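Cyanuric acid amidohydrolase (Azorhizobium caulinodans, PDB 4NQ3) hydrolyses the s-triazine ring of cyanuric acid to carboxybiuret, which decarboxylates to biuret, a step in the breakdown of atrazine and melamine. Local coordinates at residues A[115-127]-A[164-176]. Residues are numbered along the deposited sequence; the frame is centred on the assembly and turned at random.
Sequences PDLPFEALGRMGQ and RVKEAEARGATTA. With SO4 (sulfate ion), chain H.
The F119 ring lies against the aliphatic part of R164. R164 CB sits over one ring face, 3.9 Å from the centroid of the F119 ring, a CH-pi contact. The two side chains cross at about a right angle. R164 CG lies anti to its carbonyl carbon (chi1 -71°), and the extended chain beyond carries CD past the ring. Its guanidinium reaches I229 O, L159 O and, by weak bonds, a sulfate ion. E120 and R171 form a salt bridge: R171 NH1 meets E120 OE1 at 3.0 Å on the syn side but tilted out of the carboxylate plane, and the carboxylate and guanidinium planes are 44° apart. R124 NH1 grips two carbonyls, E120 O at 2.9 Å and T174 O at 3.0 Å. It approaches T174 O from above the carbonyl plane. A176 N lies over one face of this guanidinium. With an alanine here instead of R124, T174 O and E120 O would probably lose their common donor, and A176 the flat group packed against it. A176 touches a barbituric acid bound with T177, S178 and K182, apart from the substrate-binding arginines and serines. The contact joins the loop between strand 106-113 and helix 125-141 to the Schellman-capped end of helix 162-170 and the loop after it. L122 packs on helix 180-199.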
loop_
_atom_site.group_PDB
_atom_site.type_symbol
_atom_site.label_atom_id
_atom_site.label_comp_id
_atom_site.label_asym_id
_atom_site.label_seq_id
_atom_site.Cartn_x
_atom_site.Cartn_y
_atom_site.Cartn_z
ATOM N N PRO A 115 -9.164 -31.690 -11.404
ATOM C CA PRO A 115 -10.181 -30.985 -12.170
ATOM C C PRO A 115 -10.438 -29.653 -11.508
ATOM O O PRO A 115 -9.995 -29.434 -10.366
ATOM C CB PRO A 115 -11.407 -31.887 -12.053
ATOM C CG PRO A 115 -10.881 -33.191 -11.558
ATOM C CD PRO A 115 -9.719 -32.853 -10.701
ATOM N N ASP A 116 -11.222 -28.818 -12.172
ATOM C CA ASP A 116 -11.611 -27.557 -11.600
ATOM C C ASP A 116 -12.282 -27.794 -10.251
ATOM O O ASP A 116 -12.878 -28.850 -10.004
ATOM C CB ASP A 116 -12.523 -26.826 -12.567
ATOM C CG ASP A 116 -11.741 -26.092 -13.648
ATOM O OD1 ASP A 116 -10.500 -26.324 -13.743
ATOM O OD2 ASP A 116 -12.372 -25.303 -14.408
ATOM N N LEU A 117 -12.121 -26.827 -9.360
ATOM C CA LEU A 117 -12.691 -26.884 -8.020
ATOM C C LEU A 117 -13.935 -26.023 -7.935
ATOM O O LEU A 117 -13.832 -24.795 -8.070
ATOM C CB LEU A 117 -11.670 -26.392 -6.993
ATOM C CG LEU A 117 -12.180 -26.237 -5.565
ATOM C CD1 LEU A 117 -12.431 -27.592 -4.943
ATOM C CD2 LEU A 117 -11.223 -25.396 -4.728
ATOM N N PRO A 118 -15.102 -26.652 -7.690
ATOM C CA PRO A 118 -16.377 -25.942 -7.468
ATOM C C PRO A 118 -16.209 -24.867 -6.402
ATOM O O PRO A 118 -15.613 -25.153 -5.367
ATOM C CB PRO A 118 -17.323 -27.034 -6.988
ATOM C CG PRO A 118 -16.705 -28.320 -7.461
ATOM C CD PRO A 118 -15.223 -28.100 -7.460
ATOM N N PHE A 119 -16.680 -23.652 -6.659
ATOM C CA PHE A 119 -16.443 -22.539 -5.741
ATOM C C PHE A 119 -16.978 -22.821 -4.342
ATOM O O PHE A 119 -16.508 -22.254 -3.353
ATOM C CB PHE A 119 -17.073 -21.260 -6.288
ATOM C CG PHE A 119 -16.366 -20.699 -7.484
ATOM C CD1 PHE A 119 -15.017 -20.920 -7.671
ATOM C CD2 PHE A 119 -17.069 -19.987 -8.449
ATOM C CE1 PHE A 119 -14.364 -20.401 -8.781
ATOM C CE2 PHE A 119 -16.431 -19.474 -9.574
ATOM C CZ PHE A 119 -15.084 -19.685 -9.743
ATOM N N GLU A 120 -17.962 -23.702 -4.251
ATOM C CA GLU A 120 -18.577 -23.988 -2.960
ATOM C C GLU A 120 -17.859 -25.125 -2.247
ATOM O O GLU A 120 -18.249 -25.516 -1.141
ATOM C CB GLU A 120 -20.056 -24.302 -3.132
ATOM C CG GLU A 120 -20.338 -25.475 -4.040
ATOM C CD GLU A 120 -20.366 -25.092 -5.513
ATOM O OE1 GLU A 120 -21.082 -25.767 -6.288
ATOM O OE2 GLU A 120 -19.693 -24.098 -5.890
ATOM N N ALA A 121 -16.833 -25.673 -2.896
ATOM C CA ALA A 121 -15.992 -26.681 -2.263
ATOM C C ALA A 121 -14.741 -26.054 -1.623
ATOM O O ALA A 121 -14.142 -26.631 -0.725
ATOM C CB ALA A 121 -15.603 -27.733 -3.256
ATOM N N LEU A 122 -14.365 -24.867 -2.078
ATOM C CA LEU A 122 -13.144 -24.211 -1.608
ATOM C C LEU A 122 -13.247 -23.976 -0.110
ATOM O O LEU A 122 -14.280 -23.548 0.385
ATOM C CB LEU A 122 -12.910 -22.893 -2.371
ATOM C CG LEU A 122 -11.680 -22.049 -2.014
ATOM C CD1 LEU A 122 -11.031 -21.441 -3.263
ATOM C CD2 LEU A 122 -12.052 -20.950 -1.016
ATOM N N GLY A 123 -12.193 -24.313 0.621
ATOM C CA GLY A 123 -12.192 -24.151 2.073
ATOM C C GLY A 123 -13.072 -25.174 2.792
ATOM O O GLY A 123 -13.316 -25.064 3.990
ATOM N N ARG A 124 -13.523 -26.198 2.075
ATOM C CA ARG A 124 -14.386 -27.219 2.672
ATOM C C ARG A 124 -13.901 -28.626 2.324
ATOM O O ARG A 124 -12.938 -28.772 1.581
ATOM C CB ARG A 124 -15.822 -26.995 2.219
ATOM C CG ARG A 124 -16.381 -25.663 2.681
ATOM C CD ARG A 124 -17.752 -25.454 2.123
ATOM N NE ARG A 124 -18.450 -24.307 2.699
ATOM C CZ ARG A 124 -19.384 -23.618 2.045
ATOM N NH1 ARG A 124 -19.732 -23.968 0.818
ATOM N NH2 ARG A 124 -19.986 -22.586 2.604
HETATM N N MSE A 125 -14.541 -29.664 2.852
HETATM C CA MSE A 125 -14.026 -31.030 2.653
HETATM C C MSE A 125 -13.888 -31.433 1.184
HETATM O O MSE A 125 -13.020 -32.241 0.837
HETATM C CB MSE A 125 -14.911 -32.046 3.361
HETATM C CG MSE A 125 -14.941 -31.858 4.858
HETATM SE SE MSE A 125 -13.212 -32.161 5.636
HETATM C CE MSE A 125 -12.898 -34.002 5.026
ATOM N N GLY A 126 -14.742 -30.878 0.326
ATOM C CA GLY A 126 -14.557 -31.026 -1.109
ATOM C C GLY A 126 -13.113 -30.774 -1.537
ATOM O O GLY A 126 -12.473 -31.610 -2.178
ATOM N N GLN A 127 -12.587 -29.611 -1.181
ATOM C CA GLN A 127 -11.214 -29.291 -1.543
ATOM C C GLN A 127 -10.223 -30.240 -0.899
ATOM O O GLN A 127 -9.286 -30.707 -1.549
ATOM C CB GLN A 127 -10.876 -27.855 -1.160
ATOM C CG GLN A 127 -9.490 -27.462 -1.559
ATOM C CD GLN A 127 -9.322 -25.967 -1.556
ATOM O OE1 GLN A 127 -10.067 -25.256 -0.858
ATOM N NE2 GLN A 127 -8.364 -25.465 -2.355
ATOM N N ARG A 164 -16.673 -14.257 -8.532
ATOM C CA ARG A 164 -16.837 -15.691 -8.377
ATOM C C ARG A 164 -17.846 -16.038 -7.267
ATOM O O ARG A 164 -18.612 -17.001 -7.375
ATOM C CB ARG A 164 -15.476 -16.317 -8.088
ATOM C CG ARG A 164 -14.563 -16.304 -9.266
ATOM C CD ARG A 164 -13.256 -16.983 -8.973
ATOM N NE ARG A 164 -12.267 -16.592 -9.971
ATOM C CZ ARG A 164 -11.001 -16.999 -10.003
ATOM N NH1 ARG A 164 -10.512 -17.829 -9.088
ATOM N NH2 ARG A 164 -10.211 -16.547 -10.951
ATOM N N VAL A 165 -17.828 -15.261 -6.194
ATOM C CA VAL A 165 -18.777 -15.458 -5.111
ATOM C C VAL A 165 -20.203 -15.201 -5.601
ATOM O O VAL A 165 -21.130 -15.945 -5.275
ATOM C CB VAL A 165 -18.476 -14.547 -3.924
ATOM C CG1 VAL A 165 -19.694 -14.443 -3.021
ATOM C CG2 VAL A 165 -17.240 -15.045 -3.170
ATOM N N LYS A 166 -20.381 -14.124 -6.361
ATOM C CA LYS A 166 -21.704 -13.803 -6.863
ATOM C C LYS A 166 -22.133 -14.822 -7.921
ATOM O O LYS A 166 -23.327 -15.100 -8.052
ATOM C CB LYS A 166 -21.750 -12.366 -7.411
ATOM C CG LYS A 166 -21.680 -11.278 -6.335
ATOM C CD LYS A 166 -22.849 -11.392 -5.342
ATOM C CE LYS A 166 -22.582 -10.643 -4.013
ATOM N NZ LYS A 166 -23.755 -10.599 -3.058
ATOM N N GLU A 167 -21.178 -15.416 -8.642
ATOM C CA GLU A 167 -21.533 -16.479 -9.597
ATOM C C GLU A 167 -22.105 -17.666 -8.852
ATOM O O GLU A 167 -23.120 -18.224 -9.246
ATOM C CB GLU A 167 -20.337 -16.950 -10.435
ATOM C CG GLU A 167 -19.824 -15.928 -11.461
ATOM C CD GLU A 167 -18.639 -16.439 -12.295
ATOM O OE1 GLU A 167 -18.618 -17.662 -12.606
ATOM O OE2 GLU A 167 -17.732 -15.620 -12.618
ATOM N N ALA A 168 -21.468 -18.006 -7.742
ATOM C CA ALA A 168 -21.866 -19.142 -6.946
ATOM C C ALA A 168 -23.241 -18.933 -6.334
ATOM O O ALA A 168 -24.095 -19.827 -6.347
ATOM C CB ALA A 168 -20.850 -19.385 -5.887
ATOM N N GLU A 169 -23.456 -17.744 -5.792
ATOM C CA GLU A 169 -24.737 -17.436 -5.179
ATOM C C GLU A 169 -25.845 -17.438 -6.223
ATOM O O GLU A 169 -26.978 -17.815 -5.931
ATOM C CB GLU A 169 -24.695 -16.082 -4.474
ATOM C CG GLU A 169 -23.687 -16.012 -3.335
ATOM C CD GLU A 169 -23.705 -14.661 -2.639
ATOM O OE1 GLU A 169 -24.512 -13.783 -3.053
ATOM O OE2 GLU A 169 -22.911 -14.480 -1.682
ATOM N N ALA A 170 -25.500 -17.060 -7.452
ATOM C CA ALA A 170 -26.483 -16.974 -8.529
ATOM C C ALA A 170 -27.113 -18.332 -8.838
ATOM O O ALA A 170 -28.247 -18.398 -9.316
ATOM C CB ALA A 170 -25.842 -16.396 -9.769
ATOM N N ARG A 171 -26.392 -19.415 -8.549
ATOM C CA ARG A 171 -26.932 -20.748 -8.785
ATOM C C ARG A 171 -27.263 -21.485 -7.495
ATOM O O ARG A 171 -27.345 -22.718 -7.484
ATOM C CB ARG A 171 -25.978 -21.592 -9.636
ATOM C CG ARG A 171 -24.547 -21.602 -9.194
ATOM C CD ARG A 171 -23.713 -22.463 -10.130
ATOM N NE ARG A 171 -22.277 -22.230 -9.945
ATOM C CZ ARG A 171 -21.516 -22.821 -9.024
ATOM N NH1 ARG A 171 -22.054 -23.669 -8.149
ATOM N NH2 ARG A 171 -20.215 -22.530 -8.961
ATOM N N GLY A 172 -27.486 -20.727 -6.424
ATOM C CA GLY A 172 -28.047 -21.284 -5.202
ATOM C C GLY A 172 -27.042 -21.852 -4.219
ATOM O O GLY A 172 -27.427 -22.437 -3.202
ATOM N N ALA A 173 -25.757 -21.705 -4.540
ATOM C CA ALA A 173 -24.673 -22.188 -3.690
ATOM C C ALA A 173 -24.214 -21.105 -2.729
ATOM O O ALA A 173 -24.506 -19.928 -2.925
ATOM C CB ALA A 173 -23.500 -22.669 -4.536
ATOM N N THR A 174 -23.525 -21.512 -1.671
ATOM C CA THR A 174 -22.807 -20.565 -0.822
ATOM C C THR A 174 -21.316 -20.857 -0.900
ATOM O O THR A 174 -20.909 -21.986 -1.160
ATOM C CB THR A 174 -23.254 -20.640 0.633
ATOM O OG1 THR A 174 -23.035 -21.973 1.128
ATOM C CG2 THR A 174 -24.729 -20.275 0.743
ATOM N N THR A 175 -20.491 -19.841 -0.724
ATOM C CA THR A 175 -19.071 -20.104 -0.622
ATOM C C THR A 175 -18.747 -19.993 0.857
ATOM O O THR A 175 -19.573 -19.511 1.633
ATOM C CB THR A 175 -18.207 -19.140 -1.464
ATOM O OG1 THR A 175 -18.437 -17.783 -1.062
ATOM C CG2 THR A 175 -18.527 -19.290 -2.927
ATOM N N ALA A 176 -17.572 -20.482 1.248
ATOM C CA ALA A 176 -17.179 -20.531 2.652
ATOM C C ALA A 176 -16.830 -19.135 3.183
ATOM O O ALA A 176 -16.665 -18.924 4.382
ATOM C CB ALA A 176 -16.023 -21.472 2.821
HETATM S S SO4 H . -12.462 -13.248 -12.103
HETATM O O1 SO4 H . -11.693 -13.370 -13.348
HETATM O O2 SO4 H . -12.800 -11.852 -11.778
HETATM O O3 SO4 H . -11.603 -13.811 -11.070
HETATM O O4 SO4 H . -13.703 -14.032 -12.178
#